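Local coordinates for delta-like protein (Rattus norvegicus, PDB 4XL1) that probably acts as a cell-surface ligand that binds Notch receptors and so passes signals between neighbouring cells, at residues Q11-E16 against L115-I120; S4-R9 against F85-T90. The protein carries 3 engineered substitutions. One frame throughout, in Å; residues are numbered along the deposited sequence.

How the interactions relate
Interactions 1 and 2 draw on the same long strand, 4-14, at successive points along it, and their centres lie 23 Å apart. In interaction 1 the segment 11-16 meets 115-120 across the interior of the C2-like domain; in interaction 2 the segment 4-9 meets the loop 85-90. Along the chain the two pairs interleave. Interaction 2 is the one near the partner protein: Thr-86 hydrogen-bonds an acidic side chain of another protein chain, Thr-90 touches a fucose, and the Phe-85 side chain is about 8 Å from a calcium ion. In interaction 1 the Phe-13 side chain is about 12 Å from a bound N-acetylglucosamine.

Interaction 1 (Q11-E16 against L115-I120); sequences QEFANE and LISQII
Asn-15 and Ile-116 meet through matching first torsions: CG of Asn-15 stands anti to its own backbone N (chi1 -173°), and the CG2 methyl of Ile-116 takes the equivalent place on the opposing strand, while CG1 lies beside the backbone N (chi1 -65°). These torsions carry the amide and the methyl toward each other; the two side chains cross at a slant, and ND2 of Asn-15 comes to 3.7 Å from CG2 of Ile-116. This is a van der Waals touch of an amide nitrogen on a methyl group. The amide has its polar needs met by other partners, ND2 by a weak hydrogen bond to the carbonyl O of Met-19.

Phe-13 reaches the same methyl from two residues earlier. Its ring presents an edge, with CZ 4.3 Å from CG2 of Ile-116 and equally 4.3 Å from OG of Ser-117, both partners lying near the ring plane. Ser-117 OG is hydrogen-bonded to OG1 of Thr-141, so beside the ring edge it is a satisfied hydroxyl. No hydrogen bond joins the two segments, and their nearest CA atoms, of Asn-15 and Ile-116, are 8.8 Å apart. The link is thus made by side chains alone.

That two consecutive residues, Ile-116 and Ser-117, both turn toward the other segment follows from a classic beta bulge in which they face Ala-97 together. A second classic bulge, Gln-11 and Glu-12 against Arg-144, precedes Phe-13 on the other side of the contact. The arrangement is a facing of two sheets in a beta sandwich, in keeping with the C2-like family. Strand 4-14 belongs to one sheet, bordered by strands 65-66 and 142-151, whose Leu-143 touches Phe-13; strand 114-124 is the outermost of the other within this chain, paired with strand 90-99, whose Ala-97 also packs on Phe-13.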
# COMPACT_ATOMS: atom_id res chain seq x y z
N GLN B 11 -4.31 3.14 -21.06
CA GLN B 11 -4.11 2.48 -22.35
C GLN B 11 -4.72 3.22 -23.54
O GLN B 11 -4.08 3.37 -24.57
CB GLN B 11 -4.65 1.05 -22.28
CG GLN B 11 -3.97 0.19 -21.23
CD GLN B 11 -4.56 -1.20 -21.13
OE1 GLN B 11 -5.43 -1.46 -20.30
NE2 GLN B 11 -4.07 -2.11 -21.97
N GLU B 12 -5.96 3.68 -23.40
CA GLU B 12 -6.61 4.41 -24.49
C GLU B 12 -7.65 5.41 -23.99
O GLU B 12 -8.40 5.13 -23.06
CB GLU B 12 -7.28 3.44 -25.47
CG GLU B 12 -7.33 3.97 -26.90
CD GLU B 12 -8.06 3.04 -27.85
OE1 GLU B 12 -8.85 3.54 -28.68
OE2 GLU B 12 -7.83 1.81 -27.78
N PHE B 13 -7.69 6.57 -24.63
CA PHE B 13 -8.69 7.58 -24.34
C PHE B 13 -9.29 8.13 -25.62
O PHE B 13 -8.57 8.44 -26.57
CB PHE B 13 -8.09 8.71 -23.50
CG PHE B 13 -9.12 9.66 -22.95
CD1 PHE B 13 -9.99 9.26 -21.95
CD2 PHE B 13 -9.19 10.96 -23.41
CE1 PHE B 13 -10.93 10.13 -21.44
CE2 PHE B 13 -10.13 11.84 -22.90
CZ PHE B 13 -11.00 11.43 -21.91
N ALA B 14 -10.61 8.24 -25.65
CA ALA B 14 -11.29 8.79 -26.81
C ALA B 14 -12.14 10.00 -26.43
O ALA B 14 -12.94 9.95 -25.51
CB ALA B 14 -12.15 7.73 -27.47
N ASN B 15 -11.93 11.10 -27.15
CA ASN B 15 -12.76 12.29 -27.02
C ASN B 15 -12.90 12.91 -28.41
O ASN B 15 -12.31 13.96 -28.69
CB ASN B 15 -12.16 13.28 -26.03
CG ASN B 15 -13.09 14.45 -25.74
OD1 ASN B 15 -14.26 14.43 -26.09
ND2 ASN B 15 -12.55 15.48 -25.09
N GLU B 16 -13.66 12.25 -29.27
CA GLU B 16 -13.65 12.55 -30.70
C GLU B 16 -14.16 13.94 -31.08
O GLU B 16 -13.74 14.49 -32.10
CB GLU B 16 -14.45 11.50 -31.47
CG GLU B 16 -13.72 10.19 -31.63
CD GLU B 16 -14.21 9.39 -32.81
OE1 GLU B 16 -15.44 9.20 -32.96
OE2 GLU B 16 -13.35 8.94 -33.60
N LEU B 115 -12.37 20.48 -16.52
CA LEU B 115 -12.63 19.05 -16.49
C LEU B 115 -13.25 18.55 -17.79
O LEU B 115 -14.09 19.21 -18.38
CB LEU B 115 -13.54 18.70 -15.31
CG LEU B 115 -13.92 17.24 -15.09
CD1 LEU B 115 -12.73 16.44 -14.57
CD2 LEU B 115 -15.09 17.14 -14.12
N ILE B 116 -12.82 17.37 -18.23
CA ILE B 116 -13.40 16.74 -19.42
C ILE B 116 -14.44 15.70 -19.00
O ILE B 116 -15.61 15.81 -19.36
CB ILE B 116 -12.32 16.06 -20.28
CG1 ILE B 116 -11.36 17.12 -20.84
CG2 ILE B 116 -12.95 15.26 -21.41
CD1 ILE B 116 -10.27 16.55 -21.72
N SER B 117 -13.99 14.72 -18.23
CA SER B 117 -14.87 13.70 -17.68
C SER B 117 -14.13 12.93 -16.59
O SER B 117 -12.92 13.07 -16.44
CB SER B 117 -15.37 12.74 -18.76
OG SER B 117 -14.33 11.86 -19.19
N GLN B 118 -14.86 12.11 -15.84
CA GLN B 118 -14.24 11.33 -14.79
C GLN B 118 -15.01 10.05 -14.53
O GLN B 118 -16.20 9.95 -14.82
CB GLN B 118 -14.12 12.15 -13.50
CG GLN B 118 -15.45 12.48 -12.83
CD GLN B 118 -15.27 13.18 -11.50
OE1 GLN B 118 -14.46 12.77 -10.67
NE2 GLN B 118 -16.02 14.26 -11.28
N ILE B 119 -14.31 9.07 -13.97
CA ILE B 119 -14.93 7.81 -13.62
C ILE B 119 -14.61 7.48 -12.18
O ILE B 119 -13.68 8.04 -11.59
CB ILE B 119 -14.45 6.66 -14.54
CG1 ILE B 119 -12.92 6.55 -14.55
CG2 ILE B 119 -14.98 6.85 -15.96
CD1 ILE B 119 -12.36 5.49 -13.62
N ILE B 120 -15.38 6.57 -11.61
CA ILE B 120 -15.19 6.16 -10.23
C ILE B 120 -15.42 4.66 -10.11
O ILE B 120 -16.47 4.15 -10.50
CB ILE B 120 -16.12 6.95 -9.27
CG1 ILE B 120 -15.98 6.43 -7.84
CG2 ILE B 120 -17.57 6.91 -9.76
CD1 ILE B 120 -14.63 6.73 -7.23

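Interaction 2 (S4-R9 against F85-T90); sequences SIFQLR and FTWPGT. Engineered in segment 4-9: Ser-4 (natural residue Gly).
Phe-6 and Trp-87 carry this contact, each with CG anti to the backbone N (chi1 -174° and 177°), which brings each ring out from its backbone so that the Phe-6 ring reaches the benzo rim of the indole. The rings meet obliquely: CD2 of Phe-6 lies 3.9 Å from CH2 of Trp-87 and 4.1 Å from its CZ3. One indole face is flanked toward its rim by Pro-88 CD, 3.4 Å above the plane, and Gly-89 N, 3.2 Å above it, while NE1 donates to the carbonyl O of Leu-125. That bond and the flanking chain probably limit the ring's rotation.

Ser-4, an engineered residue, holds its hydroxyl between backbone N and carbonyl carbon (chi1 70°) and points it at the loop. OG remains 4.1 Å from the carbonyl O of Phe-85, but a water makes the connection, accepting from Trp-87 N at 3.2 Å and sharing a weak bond with Ser-4 OG.

Loop 85-90 connects strand 79-83, of the same sheet as 4-14, to strand 90-99 of the other, so an inter-sheet connection packs on strand 4-14. The main contact is the van der Waals touch of Phe-6 on Trp-87; in this construct a single water, weakly held at engineered Ser-4, also spans the segments.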
# COMPACT_ATOMS: atom_id res chain seq x y z
N SER B 4 4.63 -1.91 -0.74
CA SER B 4 3.83 -2.25 -1.91
C SER B 4 3.51 -1.02 -2.76
O SER B 4 3.56 0.11 -2.28
CB SER B 4 2.53 -2.95 -1.51
OG SER B 4 1.64 -2.06 -0.86
N ILE B 5 3.18 -1.26 -4.03
CA ILE B 5 2.92 -0.19 -4.98
C ILE B 5 1.65 -0.44 -5.79
O ILE B 5 1.46 -1.52 -6.34
CB ILE B 5 4.08 -0.02 -5.98
CG1 ILE B 5 5.43 0.04 -5.26
CG2 ILE B 5 3.87 1.22 -6.83
CD1 ILE B 5 6.62 0.16 -6.19
N PHE B 6 0.78 0.57 -5.86
CA PHE B 6 -0.39 0.49 -6.72
C PHE B 6 0.04 1.00 -8.09
O PHE B 6 0.50 2.13 -8.22
CB PHE B 6 -1.56 1.31 -6.17
CG PHE B 6 -2.84 1.16 -6.96
CD1 PHE B 6 -3.08 1.94 -8.08
CD2 PHE B 6 -3.82 0.27 -6.55
CE1 PHE B 6 -4.26 1.81 -8.80
CE2 PHE B 6 -5.00 0.14 -7.26
CZ PHE B 6 -5.22 0.91 -8.39
N GLN B 7 -0.11 0.16 -9.11
CA GLN B 7 0.32 0.53 -10.45
C GLN B 7 -0.89 0.65 -11.35
O GLN B 7 -1.75 -0.23 -11.36
CB GLN B 7 1.32 -0.50 -11.00
CG GLN B 7 2.62 -0.55 -10.20
CD GLN B 7 3.61 -1.55 -10.77
OE1 GLN B 7 3.26 -2.43 -11.55
NE2 GLN B 7 4.87 -1.42 -10.36
N LEU B 8 -0.96 1.74 -12.11
CA LEU B 8 -2.11 2.00 -12.96
C LEU B 8 -1.61 2.29 -14.37
O LEU B 8 -0.82 3.22 -14.57
CB LEU B 8 -2.94 3.16 -12.39
CG LEU B 8 -4.21 3.71 -13.05
CD1 LEU B 8 -3.92 4.60 -14.25
CD2 LEU B 8 -5.17 2.59 -13.42
N ARG B 9 -2.06 1.50 -15.34
CA ARG B 9 -1.64 1.69 -16.72
C ARG B 9 -2.78 2.26 -17.55
O ARG B 9 -3.83 1.64 -17.70
CB ARG B 9 -1.16 0.37 -17.33
CG ARG B 9 -0.85 0.46 -18.82
CD ARG B 9 -0.89 -0.90 -19.49
NE ARG B 9 0.31 -1.69 -19.23
CZ ARG B 9 0.31 -3.00 -19.03
NH1 ARG B 9 -0.83 -3.67 -19.06
NH2 ARG B 9 1.44 -3.64 -18.79
N PHE B 85 1.16 1.67 3.99
CA PHE B 85 0.45 0.67 4.79
C PHE B 85 0.38 -0.68 4.10
O PHE B 85 0.64 -0.79 2.90
CB PHE B 85 -0.96 1.18 5.07
CG PHE B 85 -1.65 1.71 3.86
CD1 PHE B 85 -2.40 0.87 3.06
CD2 PHE B 85 -1.52 3.04 3.49
CE1 PHE B 85 -3.02 1.34 1.92
CE2 PHE B 85 -2.14 3.52 2.35
CZ PHE B 85 -2.89 2.67 1.57
N THR B 86 0.03 -1.72 4.85
CA THR B 86 -0.25 -3.01 4.25
C THR B 86 -1.54 -2.88 3.44
O THR B 86 -2.48 -2.22 3.87
CB THR B 86 -0.41 -4.12 5.32
OG1 THR B 86 0.73 -4.11 6.19
CG2 THR B 86 -0.54 -5.49 4.67
N TRP B 87 -1.58 -3.51 2.26
CA TRP B 87 -2.73 -3.37 1.36
C TRP B 87 -3.98 -3.97 1.99
O TRP B 87 -4.01 -5.15 2.33
CB TRP B 87 -2.44 -4.03 0.01
CG TRP B 87 -3.60 -4.01 -0.95
CD1 TRP B 87 -4.38 -5.06 -1.32
CD2 TRP B 87 -4.10 -2.87 -1.67
NE1 TRP B 87 -5.34 -4.66 -2.22
CE2 TRP B 87 -5.19 -3.32 -2.45
CE3 TRP B 87 -3.74 -1.52 -1.73
CZ2 TRP B 87 -5.92 -2.46 -3.28
CZ3 TRP B 87 -4.46 -0.67 -2.56
CH2 TRP B 87 -5.54 -1.15 -3.32
N PRO B 88 -5.03 -3.14 2.14
CA PRO B 88 -6.28 -3.54 2.80
C PRO B 88 -7.04 -4.63 2.06
O PRO B 88 -7.79 -5.39 2.69
CB PRO B 88 -7.10 -2.24 2.82
CG PRO B 88 -6.09 -1.15 2.66
CD PRO B 88 -5.03 -1.72 1.78
N GLY B 89 -6.86 -4.72 0.75
CA GLY B 89 -7.55 -5.73 -0.04
C GLY B 89 -8.71 -5.14 -0.82
O GLY B 89 -9.15 -5.71 -1.81
N THR B 90 -9.20 -3.99 -0.37
CA THR B 90 -10.23 -3.26 -1.10
C THR B 90 -9.84 -1.79 -1.27
O THR B 90 -8.96 -1.29 -0.56
CB THR B 90 -11.61 -3.34 -0.41
OG1 THR B 90 -11.51 -2.78 0.91
CG2 THR B 90 -12.09 -4.78 -0.33
O HOH W 1 0.95 -4.84 0.87